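Local coordinates for protein glutamate racemase (Francisella tularensis subsp. tularensis, PDB 3OUT) that belongs to the Asp/Glu/hydantoin racemase family, has two parallel beta sheets in its chain, and holds D-glutamic acid in a pocket, at residues Asn144-Phe149 with Val166-Tyr170; Leu171-His175 with Ile196-Leu200. One frame throughout, in Å; residues are numbered along the deposited sequence.

Contact 1: residues Asn144-Phe149 with Val166-Tyr170; sequences NPCGLF and VAKEY
The Tyr170 ring lies flat against the backbone at Cys146, where strand 140-145 of the four-stranded parallel sheet runs out into a type I beta turn, Cys146 to Phe149. Tyr170 CG, anti to the carbonyl carbon (chi1 -70°), sends the ring from the helix toward Cys146, whose CA makes a CH-pi contact over the ring centre, 3.5 Å from the centroid. The sulfur comes in obliquely, with Cys146 SG 3.6 Å from Tyr170 CB. Phe149 closes this tight part: the Tyr170 edge points at the Phe149 face, planes at 88°, and Tyr170 CD2 lies 3.8 Å from Phe149 CE1. Val166 CG1 and Ala167 reach the same phenyl ring, the alanine at its edge. Packing thins toward Leu148, whose CD2 is 4.2 Å from Val166 CG2; here a second subunit takes over, its Leu148 against this Leu148 and its Ile162 against Val166, while the helix side bearing Lys168 turns to solvent. Asn144 ND2 lies on a lone pair of Tyr170 O, in the carbonyl plane, at 2.7 Å, though the bond is bent. At the far end, Leu148 N donates to Tyr170 OH at 2.9 Å and 162°.

Contact 2: residues Leu171-His175 with Ile196-Leu200; sequences LSYFH and IAKIL
The end of helix 161-171 and the turn after it pack here against the last turn of helix 193-199, with Leu171 and Leu200 facing each other between them. Leu171 CD1 lies 3.9 Å from Ile196 CG2 and also approaches Ile199 CB, so one methyl meets two isoleucines of the same helix. Leu171 CB is 4.1 Å from Ile199 CG2. Both isoleucine side chains cross that of Leu171 at about a right angle. Leu200 reaches the opposing turn with its two methyls: CD2 sits 3.8 Å from Phe174 CB, and CD1 sits 3.7 Å from His175 CD2. Leu200 is swung out with CG anti to its own N (chi1 -168°), which carries the isobutyl fork across to that turn.

In the fold, both segments lie over the four-stranded parallel sheet: Leu171, Phe174 and Ile196 all rest on Ile117 of strand 113-118 and Leu182 of strand 181-184. The Phe174 ring itself leads away from 196-200, toward Tyr142 and Asn144 on strand 140-145, leaving mainly its CB end to Leu200. The Tyr173 ring brings CD2 over the centre of the Phe174 face.

Toward solvent the chemistry turns polar. His175 is exposed, yet its ring turns back to the helix end, and NE2 donates to Ile199 O at 3.1 Å. The bond is nearly straight, 173°, and the oxygen lies in the imidazole plane; seen from the acceptor, however, the donor stands above the carbonyl plane, 36° out of it.

The two contacts run in series along the chain and share helix 161-171: contact 1 uses residues 166-170 near its C-terminal end, contact 2 its final residue and the turn beyond. Contact 1, partly buried, ties the helix to the outgoing end of strand 140-145, outermost in the sheet within this chain, nearer the ligand and beside another subunit. Contact 2 ties it to helix 193-199 with no other chain touching, and is buried apart from His175, though its centre lies farther from the chain centre (about 22 Å against 18 Å). The first is polar and aromatic, the second largely aliphatic. They meet directly: Asn144 CB touches Phe174 CZ at 3.9 Å, and Lys168 CG touches Ile199 CD1 at 3.6 Å.

Contact 1: residues Asn144-Phe149 with Val166-Tyr170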
loop_
_atom_site.group_PDB
_atom_site.type_symbol
_atom_site.label_atom_id
_atom_site.label_comp_id
_atom_site.label_asym_id
_atom_site.label_seq_id
_atom_site.Cartn_x
_atom_site.Cartn_y
_atom_site.Cartn_z
ATOM N N ASN B 144 -26.249 -15.758 -3.284
ATOM C CA ASN B 144 -26.661 -14.495 -2.662
ATOM C C ASN B 144 -25.539 -13.936 -1.782
ATOM O O ASN B 144 -25.064 -14.630 -0.919
ATOM C CB ASN B 144 -27.933 -14.675 -1.831
ATOM C CG ASN B 144 -28.722 -13.375 -1.653
ATOM O OD1 ASN B 144 -28.792 -12.554 -2.571
ATOM N ND2 ASN B 144 -29.347 -13.206 -0.476
ATOM N N PRO B 145 -25.160 -12.646 -1.987
ATOM C CA PRO B 145 -24.160 -12.052 -1.092
ATOM C C PRO B 145 -24.722 -11.784 0.319
ATOM O O PRO B 145 -25.921 -11.552 0.479
ATOM C CB PRO B 145 -23.782 -10.756 -1.808
ATOM C CG PRO B 145 -24.893 -10.412 -2.609
ATOM C CD PRO B 145 -25.620 -11.681 -2.989
ATOM N N CYS B 146 -23.865 -11.848 1.344
ATOM C CA CYS B 146 -24.274 -11.563 2.716
ATOM C C CYS B 146 -23.363 -10.488 3.276
ATOM O O CYS B 146 -22.604 -10.729 4.220
ATOM C CB CYS B 146 -24.194 -12.802 3.581
ATOM S SG CYS B 146 -25.313 -14.173 3.063
ATOM N N GLY B 147 -23.438 -9.297 2.689
ATOM C CA GLY B 147 -22.427 -8.256 2.933
ATOM C C GLY B 147 -22.083 -7.956 4.381
ATOM O O GLY B 147 -20.899 -7.826 4.726
ATOM N N LEU B 148 -23.101 -7.864 5.248
ATOM C CA LEU B 148 -22.881 -7.508 6.647
ATOM C C LEU B 148 -22.250 -8.593 7.497
ATOM O O LEU B 148 -21.688 -8.276 8.563
ATOM C CB LEU B 148 -24.166 -7.050 7.335
ATOM C CG LEU B 148 -24.098 -6.309 8.686
ATOM C CD1 LEU B 148 -23.096 -5.113 8.686
ATOM C CD2 LEU B 148 -25.499 -5.820 9.087
ATOM N N PHE B 149 -22.280 -9.853 7.047
ATOM C CA PHE B 149 -21.846 -10.914 7.948
ATOM C C PHE B 149 -20.394 -10.777 8.468
ATOM O O PHE B 149 -20.121 -11.037 9.643
ATOM C CB PHE B 149 -21.980 -12.292 7.283
ATOM C CG PHE B 149 -23.350 -12.959 7.369
ATOM C CD1 PHE B 149 -24.438 -12.413 8.044
ATOM C CD2 PHE B 149 -23.522 -14.176 6.722
ATOM C CE1 PHE B 149 -25.639 -13.099 8.124
ATOM C CE2 PHE B 149 -24.752 -14.844 6.745
ATOM C CZ PHE B 149 -25.786 -14.321 7.471
ATOM N N VAL B 166 -30.387 -10.541 10.708
ATOM C CA VAL B 166 -29.549 -10.298 9.544
ATOM C C VAL B 166 -29.542 -11.554 8.638
ATOM O O VAL B 166 -29.658 -11.431 7.440
ATOM C CB VAL B 166 -28.102 -9.905 9.949
ATOM C CG1 VAL B 166 -27.217 -9.735 8.691
ATOM C CG2 VAL B 166 -28.133 -8.591 10.797
ATOM N N ALA B 167 -29.405 -12.744 9.231
ATOM C CA ALA B 167 -29.432 -13.988 8.456
ATOM C C ALA B 167 -30.778 -14.154 7.737
ATOM O O ALA B 167 -30.817 -14.550 6.560
ATOM C CB ALA B 167 -29.112 -15.203 9.331
ATOM N N LYS B 168 -31.885 -13.840 8.404
ATOM C CA LYS B 168 -33.208 -13.928 7.715
ATOM C C LYS B 168 -33.239 -13.035 6.494
ATOM O O LYS B 168 -33.735 -13.431 5.426
ATOM C CB LYS B 168 -34.375 -13.628 8.674
ATOM C CG LYS B 168 -34.537 -14.667 9.768
ATOM C CD LYS B 168 -35.741 -14.356 10.677
ATOM C CE LYS B 168 -35.692 -15.133 11.997
ATOM N NZ LYS B 168 -36.507 -14.486 13.076
ATOM N N GLU B 169 -32.665 -11.834 6.606
ATOM C CA GLU B 169 -32.637 -10.903 5.489
ATOM C C GLU B 169 -31.940 -11.498 4.258
ATOM O O GLU B 169 -32.428 -11.351 3.139
ATOM C CB GLU B 169 -31.954 -9.592 5.925
ATOM C CG GLU B 169 -31.771 -8.571 4.846
ATOM C CD GLU B 169 -33.037 -7.833 4.460
ATOM O OE1 GLU B 169 -34.063 -7.917 5.185
ATOM O OE2 GLU B 169 -32.973 -7.150 3.409
ATOM N N TYR B 170 -30.809 -12.178 4.472
ATOM C CA TYR B 170 -30.010 -12.705 3.393
ATOM C C TYR B 170 -30.460 -14.097 2.927
ATOM O O TYR B 170 -30.249 -14.455 1.767
ATOM C CB TYR B 170 -28.540 -12.806 3.821
ATOM C CG TYR B 170 -27.841 -11.470 3.997
ATOM C CD1 TYR B 170 -28.009 -10.453 3.069
ATOM C CD2 TYR B 170 -26.999 -11.228 5.093
ATOM C CE1 TYR B 170 -27.365 -9.215 3.216
ATOM C CE2 TYR B 170 -26.345 -9.991 5.226
ATOM C CZ TYR B 170 -26.528 -9.006 4.301
ATOM O OH TYR B 170 -25.875 -7.808 4.419
#

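Contact 2: residues Leu171-His175 with Ile196-Leu200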
loop_
_atom_site.group_PDB
_atom_site.type_symbol
_atom_site.label_atom_id
_atom_site.label_comp_id
_atom_site.label_asym_id
_atom_site.label_seq_id
_atom_site.Cartn_x
_atom_site.Cartn_y
_atom_site.Cartn_z
ATOM N N LEU B 171 -31.009 -14.887 3.820
ATOM C CA LEU B 171 -31.300 -16.307 3.508
ATOM C C LEU B 171 -32.717 -16.554 3.026
ATOM O O LEU B 171 -33.009 -17.641 2.505
ATOM C CB LEU B 171 -31.013 -17.187 4.723
ATOM C CG LEU B 171 -29.579 -17.229 5.219
ATOM C CD1 LEU B 171 -29.497 -17.940 6.515
ATOM C CD2 LEU B 171 -28.644 -17.870 4.172
ATOM N N SER B 172 -33.593 -15.562 3.179
ATOM C CA SER B 172 -34.975 -15.689 2.708
ATOM C C SER B 172 -35.025 -15.932 1.192
ATOM O O SER B 172 -35.935 -16.620 0.707
ATOM C CB SER B 172 -35.790 -14.452 3.105
ATOM O OG SER B 172 -35.235 -13.283 2.542
ATOM N N TYR B 173 -34.047 -15.393 0.457
ATOM C CA TYR B 173 -33.896 -15.655 -0.975
ATOM C C TYR B 173 -33.973 -17.155 -1.313
ATOM O O TYR B 173 -34.420 -17.479 -2.399
ATOM C CB TYR B 173 -32.573 -15.070 -1.484
ATOM C CG TYR B 173 -32.160 -15.468 -2.882
ATOM C CD1 TYR B 173 -32.787 -14.937 -3.987
ATOM C CD2 TYR B 173 -31.111 -16.361 -3.098
ATOM C CE1 TYR B 173 -32.385 -15.290 -5.278
ATOM C CE2 TYR B 173 -30.717 -16.713 -4.371
ATOM C CZ TYR B 173 -31.347 -16.179 -5.449
ATOM O OH TYR B 173 -30.953 -16.507 -6.712
ATOM N N PHE B 174 -33.530 -18.031 -0.404
ATOM C CA PHE B 174 -33.424 -19.469 -0.695
ATOM C C PHE B 174 -34.684 -20.254 -0.371
ATOM O O PHE B 174 -34.773 -21.420 -0.707
ATOM C CB PHE B 174 -32.252 -20.104 0.058
ATOM C CG PHE B 174 -30.920 -19.549 -0.348
ATOM C CD1 PHE B 174 -30.332 -19.948 -1.514
ATOM C CD2 PHE B 174 -30.264 -18.638 0.453
ATOM C CE1 PHE B 174 -29.096 -19.446 -1.902
ATOM C CE2 PHE B 174 -29.048 -18.116 0.086
ATOM C CZ PHE B 174 -28.460 -18.519 -1.098
ATOM N N HIS B 175 -35.644 -19.639 0.307
ATOM C CA HIS B 175 -36.756 -20.450 0.833
ATOM C C HIS B 175 -37.558 -21.168 -0.255
ATOM O O HIS B 175 -37.972 -22.311 -0.044
ATOM C CB HIS B 175 -37.670 -19.637 1.742
ATOM C CG HIS B 175 -37.120 -19.467 3.119
ATOM N ND1 HIS B 175 -37.215 -18.282 3.823
ATOM C CD2 HIS B 175 -36.454 -20.332 3.920
ATOM C CE1 HIS B 175 -36.629 -18.426 5.000
ATOM N NE2 HIS B 175 -36.154 -19.659 5.082
ATOM N N ILE B 196 -27.605 -19.959 11.189
ATOM C CA ILE B 196 -28.010 -20.234 9.811
ATOM C C ILE B 196 -28.963 -21.445 9.765
ATOM O O ILE B 196 -29.984 -21.402 9.105
ATOM C CB ILE B 196 -26.775 -20.429 8.895
ATOM C CG1 ILE B 196 -26.007 -19.108 8.793
ATOM C CG2 ILE B 196 -27.197 -20.916 7.466
ATOM C CD1 ILE B 196 -24.660 -19.180 8.091
ATOM N N ALA B 197 -28.594 -22.505 10.463
ATOM C CA ALA B 197 -29.360 -23.762 10.492
ATOM C C ALA B 197 -30.789 -23.560 11.003
ATOM O O ALA B 197 -31.701 -24.292 10.591
ATOM C CB ALA B 197 -28.665 -24.752 11.343
ATOM N N LYS B 198 -30.989 -22.583 11.891
ATOM C CA LYS B 198 -32.366 -22.237 12.386
ATOM C C LYS B 198 -33.278 -21.653 11.299
ATOM O O LYS B 198 -34.501 -21.868 11.319
ATOM C CB LYS B 198 -32.331 -21.200 13.520
ATOM C CG LYS B 198 -32.038 -21.652 14.936
ATOM C CD LYS B 198 -32.023 -20.406 15.840
ATOM C CE LYS B 198 -32.089 -20.711 17.330
ATOM N NZ LYS B 198 -30.876 -21.449 17.812
ATOM N N ILE B 199 -32.693 -20.888 10.378
ATOM C CA ILE B 199 -33.432 -20.204 9.320
ATOM C C ILE B 199 -33.626 -21.079 8.071
ATOM O O ILE B 199 -34.683 -21.058 7.425
ATOM C CB ILE B 199 -32.680 -18.919 8.883
ATOM C CG1 ILE B 199 -32.310 -18.027 10.088
ATOM C CG2 ILE B 199 -33.459 -18.172 7.829
ATOM C CD1 ILE B 199 -33.422 -17.786 11.118
ATOM N N LEU B 200 -32.589 -21.828 7.715
ATOM C CA LEU B 200 -32.576 -22.578 6.488
ATOM C C LEU B 200 -32.086 -23.968 6.806
ATOM O O LEU B 200 -30.890 -24.215 6.938
ATOM C CB LEU B 200 -31.678 -21.863 5.469
ATOM C CG LEU B 200 -31.759 -22.336 4.035
ATOM C CD1 LEU B 200 -33.158 -22.024 3.486
ATOM C CD2 LEU B 200 -30.666 -21.672 3.194
#